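Side-chain contacts in macrolide export ATP-binding/permease protein MacB (Actinobacillus actinomycetemcomitans, PDB 3FTJ), which probably exports macrolides across the inner membrane as the ATP-driven, non-canonical ABC transporter of the tripartite efflux system MacAB-TdeA, represented here by its periplasmic region: residues A[103-108]-A[164-169]; A[52-57]-A[158-163]; A[80-85]-A[93-98]. All coordinates share one frame; numbering follows the deposited sequence.

All three contacts lie in the MacB-like periplasmic core domain. The centres of contacts 1 and 2 are about 8 Å apart, those of 2 and 3 about 11 Å, and those of 1 and 3 about 15 Å. Contacts 1 and 2 share helix 160-168, and their segments alternate along the chain. Contact 3 falls wholly between the two segments of contact 2 and closes before contact 1 opens. Helix 97-102 runs from contact 3 into contact 1, where strand 106-110 follows. Leu95 of contact 3 packs on Val106 and Val108 of contact 1 and on Pro159 of contact 2. Contact 2 packs helix 160-168 on strand 49-64, while contacts 1 and 3 join helices and loops bordering the sheet.

Contact 1: A[103-108]-A[164-169]; sequences SNQVVV and LNKITG
Ser103 meets helix 160-168 through two of its oxygens, each taken by a different side chain. Its OG accepts a hydrogen bond from ND2 of Asn165 at 2.9 Å. The hydroxyl oxygen lies close to the amide plane of Asn165, only 9° out of it, but the bond is bent, with an N-H...O angle of 136°. The carbonyl oxygen of Ser103 accepts a hydrogen bond from NZ of Lys166 at 3.0 Å. The ammonium group lies in the carbonyl plane and also sits 3.6 Å from Ser103 CB. Ser103 ends helix 97-102 in a Schellman motif, with positive phi. The lysine therefore brings positive charge to the C-terminal end of a helix, which probably favours the pairing.

Asn104 turns its side chain from the contact, but its backbone O accepts a hydrogen bond from the hydroxyl of Thr162 on the same partner helix. Helix 97-102, closed by the Schellman motif, leads on through an inverse gamma turn centred on Gln105 into strand 106-110. That strand enters the mixed sheet beside strand 133-141. Gln105 lays its chain across that of Lys166 at about a right angle. Its CG and CD each lie 3.7 Å from Lys166 CD. Gln105 OE1 comes 2.9 Å from Lys166 CE, a tight approach to a carbon and not a hydrogen bond. Lys166 bends at its last torsion (chi4 80°), which turns NZ from the glutamine toward Ser103. The amide of Gln105 is held from elsewhere: NE2 donates to Pro134 O, and OE1 takes a weak bond from Arg133 NH1. Arg133 NH2 also makes a weak bond to Lys166 O.

Contact 2: A[52-57]-A[158-163]; sequences VTPNTS and SPYSTV
Tyr160 swings its CG into the crowded position between backbone N and carbonyl carbon (chi1 68°), and this carries the ring to Pro54. One helical turn later, Val163 sets CG1 opposite its backbone N (chi1 172°) and reaches Thr56. Positions 160 and 163, three apart in helix 160-168, both face strand 49-64. Pro159 is the N-cap there, and its O accepts a hydrogen bond from Val163 N at 3.1 Å.

The proline lies over one face of the tyrosine ring. Pro54 CG is 4.0 Å from the centroid of the Tyr160 ring and 23° off the normal, a CH-pi contact. It is displaced toward the rim, so the nearest ring atom is Tyr160 CD2, 3.7 Å from Pro54 CG. Pro54 CD follows at 3.9 Å from the same Tyr160 CD2. The long directions of the proline and the tyrosine run neither parallel nor square to each other. Ile37 of helix 37-44 touches both residues, and Val100 of helix 97-102 also touches the tyrosine.

Thr56 points the same way as Pro54, two residues along the strand. Its methyl, not its hydroxyl, meets the helix: Thr56 CG2 is 3.9 Å from Val163 CG1. The two side chains lie alongside, pointing opposite ways. The side chain of Asn55, between them in sequence, touches Tyr75 and Ile77 on the other side of the strand.

Strand 49-64 pairs here on both sides, through Thr53 with Thr177 and through Thr56 with Gly76. Alternate residues of this strand offer one face to a helix that starts directly after strand 155-159. The result is a buried, apolar helix-on-sheet packing in the periplasmic core domain.

Contact 3: A[80-85]-A[93-98]; sequences QYFDVE and RLLTED
Asp99 OD2 is gripped by two groups of the segment that meets Phe82: Arg93 NH1 in a salt bridge and Thr96 N in a hydrogen bond. Thr96 is the N-cap of helix 97-102, and its side chain caps a backbone N in the first turn. Together with the bond from Thr96 N to Asp99, this fits a capping box. It probably steadies the loop that presents Leu94 and Leu95 to helix 81-85. Arg93 NH1 adds a weak, bent bond to Leu94 O, at 2.9 Å and 122°.

Across the contact everything is apolar and centres on Phe82. Its CG stands anti to the carbonyl carbon (chi1 -53°), which sends the ring from the helix toward the two leucines. Leu94 lies over one ring face. Its CD2 is 4.2 Å from the centroid of the Phe82 ring and 15° off the normal, a CH-pi contact. Against the opposite face lies CD1 of Tyr81, the preceding residue in the helix, 4.2 Å above the plane of the Phe82 ring. Leu95 comes at the ring edge, with CD2 near the plane, and its chain crosses that of Phe82 at about a right angle. The modelled approach there is too close to be taken literally.

Val108 and Val141, on strands 106-110 and 133-141, also touch the Phe82 side chain. The short helix and the loop are thus packed over the mixed sheet. Leu94 and Phe82 lie side by side with their ends pointing opposite ways, and Leu94 CD1 sits 4.0 Å from Phe82 CB.

Contact 1: A[103-108]-A[164-169]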
loop_
_atom_site.group_PDB
_atom_site.type_symbol
_atom_site.label_atom_id
_atom_site.label_comp_id
_atom_site.label_asym_id
_atom_site.label_seq_id
_atom_site.Cartn_x
_atom_site.Cartn_y
_atom_site.Cartn_z
ATOM N N SER A 103 -9.443 2.394 -14.052
ATOM C CA SER A 103 -9.314 1.025 -13.561
ATOM C C SER A 103 -8.634 0.144 -14.609
ATOM O O SER A 103 -9.151 -0.906 -14.974
ATOM C CB SER A 103 -10.693 0.452 -13.213
ATOM O OG SER A 103 -11.279 1.164 -12.129
ATOM N N ASN A 104 -7.478 0.585 -15.091
ATOM C CA ASN A 104 -6.749 -0.146 -16.117
ATOM C C ASN A 104 -6.103 -1.396 -15.539
ATOM O O ASN A 104 -5.568 -1.377 -14.421
ATOM C CB ASN A 104 -5.670 0.738 -16.753
ATOM C CG ASN A 104 -6.231 1.716 -17.776
ATOM O OD1 ASN A 104 -5.563 2.674 -18.162
ATOM N ND2 ASN A 104 -7.458 1.483 -18.211
ATOM N N GLN A 105 -6.146 -2.482 -16.307
ATOM C CA GLN A 105 -5.495 -3.723 -15.904
ATOM C C GLN A 105 -4.029 -3.669 -16.291
ATOM O O GLN A 105 -3.586 -4.305 -17.252
ATOM C CB GLN A 105 -6.198 -4.931 -16.519
ATOM C CG GLN A 105 -7.576 -5.158 -15.914
ATOM C CD GLN A 105 -8.465 -6.060 -16.758
ATOM O OE1 GLN A 105 -9.668 -5.853 -16.832
ATOM N NE2 GLN A 105 -7.872 -7.063 -17.396
ATOM N N VAL A 106 -3.288 -2.856 -15.553
ATOM C CA VAL A 106 -1.858 -2.726 -15.764
ATOM C C VAL A 106 -1.166 -3.063 -14.464
ATOM O O VAL A 106 -1.732 -2.883 -13.386
ATOM C CB VAL A 106 -1.458 -1.290 -16.200
ATOM C CG1 VAL A 106 -2.032 -0.964 -17.589
ATOM C CG2 VAL A 106 -1.915 -0.270 -15.171
ATOM N N VAL A 107 0.059 -3.555 -14.557
ATOM C CA VAL A 107 0.772 -3.930 -13.358
ATOM C C VAL A 107 2.203 -3.424 -13.377
ATOM O O VAL A 107 2.842 -3.345 -14.434
ATOM C CB VAL A 107 0.709 -5.471 -13.131
ATOM C CG1 VAL A 107 1.328 -6.220 -14.289
ATOM C CG2 VAL A 107 1.388 -5.833 -11.835
ATOM N N VAL A 108 2.692 -3.049 -12.204
ATOM C CA VAL A 108 4.093 -2.696 -12.038
ATOM C C VAL A 108 4.778 -3.812 -11.249
ATOM O O VAL A 108 4.318 -4.190 -10.175
ATOM C CB VAL A 108 4.256 -1.330 -11.327
ATOM C CG1 VAL A 108 5.712 -1.070 -10.985
ATOM C CG2 VAL A 108 3.695 -0.201 -12.205
ATOM N N LEU A 164 -10.020 -3.602 -6.740
ATOM C CA LEU A 164 -11.305 -3.614 -6.064
ATOM C C LEU A 164 -12.408 -3.943 -7.063
ATOM O O LEU A 164 -13.254 -4.781 -6.803
ATOM C CB LEU A 164 -11.584 -2.253 -5.410
ATOM C CG LEU A 164 -10.763 -1.893 -4.168
ATOM C CD1 LEU A 164 -10.957 -0.435 -3.808
ATOM C CD2 LEU A 164 -11.130 -2.802 -2.987
ATOM N N ASN A 165 -12.403 -3.262 -8.203
ATOM C CA ASN A 165 -13.486 -3.403 -9.170
ATOM C C ASN A 165 -13.508 -4.788 -9.826
ATOM O O ASN A 165 -14.571 -5.343 -10.072
ATOM C CB ASN A 165 -13.413 -2.298 -10.237
ATOM C CG ASN A 165 -13.809 -0.918 -9.697
ATOM O OD1 ASN A 165 -14.574 -0.805 -8.739
ATOM N ND2 ASN A 165 -13.295 0.138 -10.331
ATOM N N LYS A 166 -12.332 -5.351 -10.080
ATOM C CA LYS A 166 -12.224 -6.559 -10.895
ATOM C C LYS A 166 -11.785 -7.815 -10.141
ATOM O O LYS A 166 -12.043 -8.931 -10.592
ATOM C CB LYS A 166 -11.287 -6.309 -12.086
ATOM C CG LYS A 166 -11.818 -5.269 -13.078
ATOM C CD LYS A 166 -10.732 -4.819 -14.050
ATOM C CE LYS A 166 -11.305 -4.009 -15.215
ATOM N NZ LYS A 166 -11.579 -2.593 -14.846
ATOM N N ILE A 167 -11.123 -7.646 -9.004
ATOM C CA ILE A 167 -10.594 -8.799 -8.276
ATOM C C ILE A 167 -11.352 -9.099 -6.981
ATOM O O ILE A 167 -12.020 -10.128 -6.865
ATOM C CB ILE A 167 -9.097 -8.623 -7.921
ATOM C CG1 ILE A 167 -8.279 -8.218 -9.155
ATOM C CG2 ILE A 167 -8.548 -9.897 -7.318
ATOM C CD1 ILE A 167 -8.155 -9.303 -10.188
ATOM N N THR A 168 -11.233 -8.207 -6.000
ATOM C CA THR A 168 -11.772 -8.470 -4.670
ATOM C C THR A 168 -13.231 -8.078 -4.541
ATOM O O THR A 168 -13.963 -8.665 -3.745
ATOM C CB THR A 168 -10.982 -7.712 -3.581
ATOM O OG1 THR A 168 -11.342 -6.325 -3.610
ATOM C CG2 THR A 168 -9.483 -7.859 -3.807
ATOM N N GLY A 169 -13.650 -7.082 -5.315
ATOM C CA GLY A 169 -14.964 -6.481 -5.151
ATOM C C GLY A 169 -14.991 -5.507 -3.980
ATOM O O GLY A 169 -14.075 -5.489 -3.160
#

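Contact 2: A[52-57]-A[158-163]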
loop_
_atom_site.group_PDB
_atom_site.type_symbol
_atom_site.label_atom_id
_atom_site.label_comp_id
_atom_site.label_asym_id
_atom_site.label_seq_id
_atom_site.Cartn_x
_atom_site.Cartn_y
_atom_site.Cartn_z
ATOM N N VAL A 52 -2.587 10.456 -0.100
ATOM C CA VAL A 52 -3.251 9.310 0.505
ATOM C C VAL A 52 -3.173 8.107 -0.438
ATOM O O VAL A 52 -3.547 8.201 -1.610
ATOM C CB VAL A 52 -4.718 9.641 0.790
ATOM C CG1 VAL A 52 -5.437 8.441 1.391
ATOM C CG2 VAL A 52 -4.808 10.862 1.714
ATOM N N THR A 53 -2.695 6.981 0.080
ATOM C CA THR A 53 -2.563 5.765 -0.714
ATOM C C THR A 53 -3.328 4.599 -0.104
ATOM O O THR A 53 -2.930 4.069 0.927
ATOM C CB THR A 53 -1.092 5.365 -0.832
ATOM O OG1 THR A 53 -0.364 6.451 -1.419
ATOM C CG2 THR A 53 -0.948 4.128 -1.693
ATOM N N PRO A 54 -4.436 4.205 -0.736
ATOM C CA PRO A 54 -5.202 3.030 -0.302
ATOM C C PRO A 54 -4.404 1.765 -0.602
ATOM O O PRO A 54 -3.598 1.774 -1.524
ATOM C CB PRO A 54 -6.459 3.082 -1.180
ATOM C CG PRO A 54 -6.486 4.480 -1.758
ATOM C CD PRO A 54 -5.062 4.894 -1.877
ATOM N N ASN A 55 -4.607 0.700 0.163
ATOM C CA ASN A 55 -3.873 -0.545 -0.072
ATOM C C ASN A 55 -4.717 -1.761 0.268
ATOM O O ASN A 55 -5.107 -1.958 1.416
ATOM C CB ASN A 55 -2.562 -0.569 0.737
ATOM C CG ASN A 55 -1.698 -1.804 0.448
ATOM O OD1 ASN A 55 -2.197 -2.927 0.309
ATOM N ND2 ASN A 55 -0.387 -1.592 0.373
ATOM N N THR A 56 -5.016 -2.562 -0.745
ATOM C CA THR A 56 -5.601 -3.875 -0.533
ATOM C C THR A 56 -4.737 -4.862 -1.305
ATOM O O THR A 56 -3.967 -4.467 -2.172
ATOM C CB THR A 56 -7.029 -3.934 -1.055
ATOM O OG1 THR A 56 -7.602 -5.206 -0.732
ATOM C CG2 THR A 56 -7.040 -3.745 -2.558
ATOM N N SER A 57 -4.832 -6.142 -0.984
ATOM C CA SER A 57 -4.103 -7.130 -1.765
ATOM C C SER A 57 -4.754 -8.495 -1.698
ATOM O O SER A 57 -5.678 -8.727 -0.907
ATOM C CB SER A 57 -2.644 -7.238 -1.319
ATOM O OG SER A 57 -2.544 -7.743 -0.002
ATOM N N SER A 158 -0.865 -2.764 -8.771
ATOM C CA SER A 158 -1.906 -2.390 -9.716
ATOM C C SER A 158 -2.765 -1.320 -9.049
ATOM O O SER A 158 -2.708 -1.164 -7.830
ATOM C CB SER A 158 -2.731 -3.638 -10.052
ATOM O OG SER A 158 -3.551 -3.457 -11.184
ATOM N N PRO A 159 -3.552 -0.559 -9.830
ATOM C CA PRO A 159 -4.355 0.480 -9.170
ATOM C C PRO A 159 -5.367 -0.127 -8.215
ATOM O O PRO A 159 -5.979 -1.150 -8.554
ATOM C CB PRO A 159 -5.087 1.155 -10.340
ATOM C CG PRO A 159 -4.235 0.868 -11.544
ATOM C CD PRO A 159 -3.685 -0.512 -11.296
ATOM N N TYR A 160 -5.546 0.487 -7.045
ATOM C CA TYR A 160 -6.527 0.010 -6.070
ATOM C C TYR A 160 -7.903 -0.150 -6.710
ATOM O O TYR A 160 -8.651 -1.062 -6.358
ATOM C CB TYR A 160 -6.620 0.940 -4.847
ATOM C CG TYR A 160 -7.220 2.316 -5.124
ATOM C CD1 TYR A 160 -8.590 2.489 -5.244
ATOM C CD2 TYR A 160 -6.406 3.438 -5.271
ATOM C CE1 TYR A 160 -9.146 3.751 -5.512
ATOM C CE2 TYR A 160 -6.943 4.702 -5.533
ATOM C CZ TYR A 160 -8.317 4.849 -5.654
ATOM O OH TYR A 160 -8.861 6.092 -5.906
ATOM N N SER A 161 -8.229 0.738 -7.649
ATOM C CA SER A 161 -9.533 0.725 -8.307
ATOM C C SER A 161 -9.721 -0.535 -9.155
ATOM O O SER A 161 -10.761 -1.195 -9.092
ATOM C CB SER A 161 -9.701 1.979 -9.168
ATOM O OG SER A 161 -8.583 2.148 -10.026
ATOM N N THR A 162 -8.705 -0.861 -9.944
ATOM C CA THR A 162 -8.700 -2.081 -10.752
ATOM C C THR A 162 -8.853 -3.337 -9.905
ATOM O O THR A 162 -9.619 -4.238 -10.241
ATOM C CB THR A 162 -7.391 -2.203 -11.532
ATOM O OG1 THR A 162 -7.123 -0.960 -12.190
ATOM C CG2 THR A 162 -7.484 -3.316 -12.570
ATOM N N VAL A 163 -8.127 -3.390 -8.797
ATOM C CA VAL A 163 -8.141 -4.565 -7.941
ATOM C C VAL A 163 -9.483 -4.714 -7.223
ATOM O O VAL A 163 -10.031 -5.807 -7.134
ATOM C CB VAL A 163 -6.968 -4.536 -6.947
ATOM C CG1 VAL A 163 -7.091 -5.648 -5.931
ATOM C CG2 VAL A 163 -5.681 -4.673 -7.705
#

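Contact 3: A[80-85]-A[93-98]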
loop_
_atom_site.group_PDB
_atom_site.type_symbol
_atom_site.label_atom_id
_atom_site.label_comp_id
_atom_site.label_asym_id
_atom_site.label_seq_id
_atom_site.Cartn_x
_atom_site.Cartn_y
_atom_site.Cartn_z
ATOM N N GLN A 80 0.455 7.324 -5.520
ATOM C CA GLN A 80 1.605 7.761 -4.718
ATOM C C GLN A 80 2.311 6.631 -3.978
ATOM O O GLN A 80 3.263 6.873 -3.228
ATOM C CB GLN A 80 1.197 8.847 -3.705
ATOM C CG GLN A 80 0.645 10.130 -4.320
ATOM C CD GLN A 80 1.513 10.649 -5.458
ATOM O OE1 GLN A 80 2.732 10.757 -5.329
ATOM N NE2 GLN A 80 0.881 10.964 -6.585
ATOM N N TYR A 81 1.855 5.398 -4.178
ATOM C CA TYR A 81 2.407 4.276 -3.425
ATOM C C TYR A 81 3.924 4.146 -3.577
ATOM O O TYR A 81 4.639 3.973 -2.593
ATOM C CB TYR A 81 1.729 2.955 -3.803
ATOM C CG TYR A 81 2.286 1.769 -3.046
ATOM C CD1 TYR A 81 3.316 1.016 -3.572
ATOM C CD2 TYR A 81 1.790 1.419 -1.793
ATOM C CE1 TYR A 81 3.840 -0.064 -2.884
ATOM C CE2 TYR A 81 2.304 0.338 -1.098
ATOM C CZ TYR A 81 3.333 -0.399 -1.649
ATOM O OH TYR A 81 3.865 -1.475 -0.974
ATOM N N PHE A 82 4.417 4.226 -4.806
ATOM C CA PHE A 82 5.832 3.967 -5.054
ATOM C C PHE A 82 6.730 5.020 -4.420
ATOM O O PHE A 82 7.787 4.700 -3.873
ATOM C CB PHE A 82 6.095 3.849 -6.553
ATOM C CG PHE A 82 5.206 2.851 -7.231
ATOM C CD1 PHE A 82 5.469 1.498 -7.131
ATOM C CD2 PHE A 82 4.093 3.268 -7.937
ATOM C CE1 PHE A 82 4.647 0.570 -7.751
ATOM C CE2 PHE A 82 3.271 2.346 -8.553
ATOM C CZ PHE A 82 3.549 0.994 -8.454
ATOM N N ASP A 83 6.295 6.272 -4.481
ATOM C CA ASP A 83 7.047 7.366 -3.889
ATOM C C ASP A 83 7.142 7.241 -2.367
ATOM O O ASP A 83 8.225 7.338 -1.792
ATOM C CB ASP A 83 6.417 8.709 -4.271
ATOM C CG ASP A 83 7.160 9.895 -3.666
ATOM O OD1 ASP A 83 8.414 9.858 -3.634
ATOM O OD2 ASP A 83 6.487 10.855 -3.225
ATOM N N VAL A 84 6.006 7.017 -1.721
ATOM C CA VAL A 84 5.954 6.988 -0.264
ATOM C C VAL A 84 6.642 5.753 0.314
ATOM O O VAL A 84 7.122 5.769 1.446
ATOM C CB VAL A 84 4.500 7.066 0.239
ATOM C CG1 VAL A 84 4.450 6.935 1.749
ATOM C CG2 VAL A 84 3.869 8.374 -0.204
ATOM N N GLU A 85 6.704 4.684 -0.470
ATOM C CA GLU A 85 7.345 3.459 0.001
ATOM C C GLU A 85 8.817 3.413 -0.394
ATOM O O GLU A 85 9.545 2.497 -0.009
ATOM C CB GLU A 85 6.614 2.230 -0.537
ATOM C CG GLU A 85 5.225 2.042 0.044
ATOM C CD GLU A 85 5.261 1.474 1.446
ATOM O OE1 GLU A 85 4.244 1.603 2.155
ATOM O OE2 GLU A 85 6.303 0.900 1.841
ATOM N N ARG A 93 7.256 2.524 -16.915
ATOM C CA ARG A 93 6.585 3.630 -16.241
ATOM C C ARG A 93 5.821 3.161 -14.996
ATOM O O ARG A 93 5.596 1.962 -14.807
ATOM C CB ARG A 93 5.619 4.329 -17.196
ATOM C CG ARG A 93 4.321 3.558 -17.439
ATOM C CD ARG A 93 3.379 4.314 -18.359
ATOM N NE ARG A 93 2.137 3.591 -18.642
ATOM C CZ ARG A 93 1.060 3.601 -17.857
ATOM N NH1 ARG A 93 1.071 4.283 -16.719
ATOM N NH2 ARG A 93 -0.029 2.921 -18.206
ATOM N N LEU A 94 5.429 4.117 -14.156
ATOM C CA LEU A 94 4.611 3.848 -12.978
ATOM C C LEU A 94 3.140 4.118 -13.286
ATOM O O LEU A 94 2.805 4.606 -14.372
ATOM C CB LEU A 94 5.047 4.731 -11.803
ATOM C CG LEU A 94 6.491 4.621 -11.314
ATOM C CD1 LEU A 94 6.696 5.516 -10.100
ATOM C CD2 LEU A 94 6.844 3.180 -10.982
ATOM N N LEU A 95 2.265 3.807 -12.332
ATOM C CA LEU A 95 0.843 4.092 -12.491
ATOM C C LEU A 95 0.629 5.589 -12.571
ATOM O O LEU A 95 1.384 6.365 -11.973
ATOM C CB LEU A 95 0.016 3.552 -11.321
ATOM C CG LEU A 95 -0.194 2.051 -11.102
ATOM C CD1 LEU A 95 -0.672 1.364 -12.374
ATOM C CD2 LEU A 95 1.069 1.424 -10.617
ATOM N N THR A 96 -0.418 5.976 -13.296
ATOM C CA THR A 96 -0.834 7.364 -13.413
ATOM C C THR A 96 -2.247 7.531 -12.864
ATOM O O THR A 96 -2.939 6.549 -12.570
ATOM C CB THR A 96 -0.856 7.820 -14.883
ATOM O OG1 THR A 96 -1.733 6.971 -15.631
ATOM C CG2 THR A 96 0.533 7.765 -15.489
ATOM N N GLU A 97 -2.679 8.781 -12.737
ATOM C CA GLU A 97 -4.036 9.073 -12.296
ATOM C C GLU A 97 -5.034 8.473 -13.274
ATOM O O GLU A 97 -6.132 8.059 -12.888
ATOM C CB GLU A 97 -4.242 10.584 -12.176
ATOM C CG GLU A 97 -5.670 11.008 -11.899
ATOM C CD GLU A 97 -5.834 12.522 -11.915
ATOM O OE1 GLU A 97 -5.013 13.212 -11.280
ATOM O OE2 GLU A 97 -6.782 13.019 -12.561
ATOM N N ASP A 98 -4.643 8.408 -14.544
ATOM C CA ASP A 98 -5.518 7.850 -15.565
ATOM C C ASP A 98 -5.712 6.340 -15.386
ATOM O O ASP A 98 -6.790 5.813 -15.639
ATOM C CB ASP A 98 -4.978 8.153 -16.961
ATOM C CG ASP A 98 -5.760 7.449 -18.047
ATOM O OD1 ASP A 98 -5.300 6.381 -18.519
ATOM O OD2 ASP A 98 -6.844 7.952 -18.419
#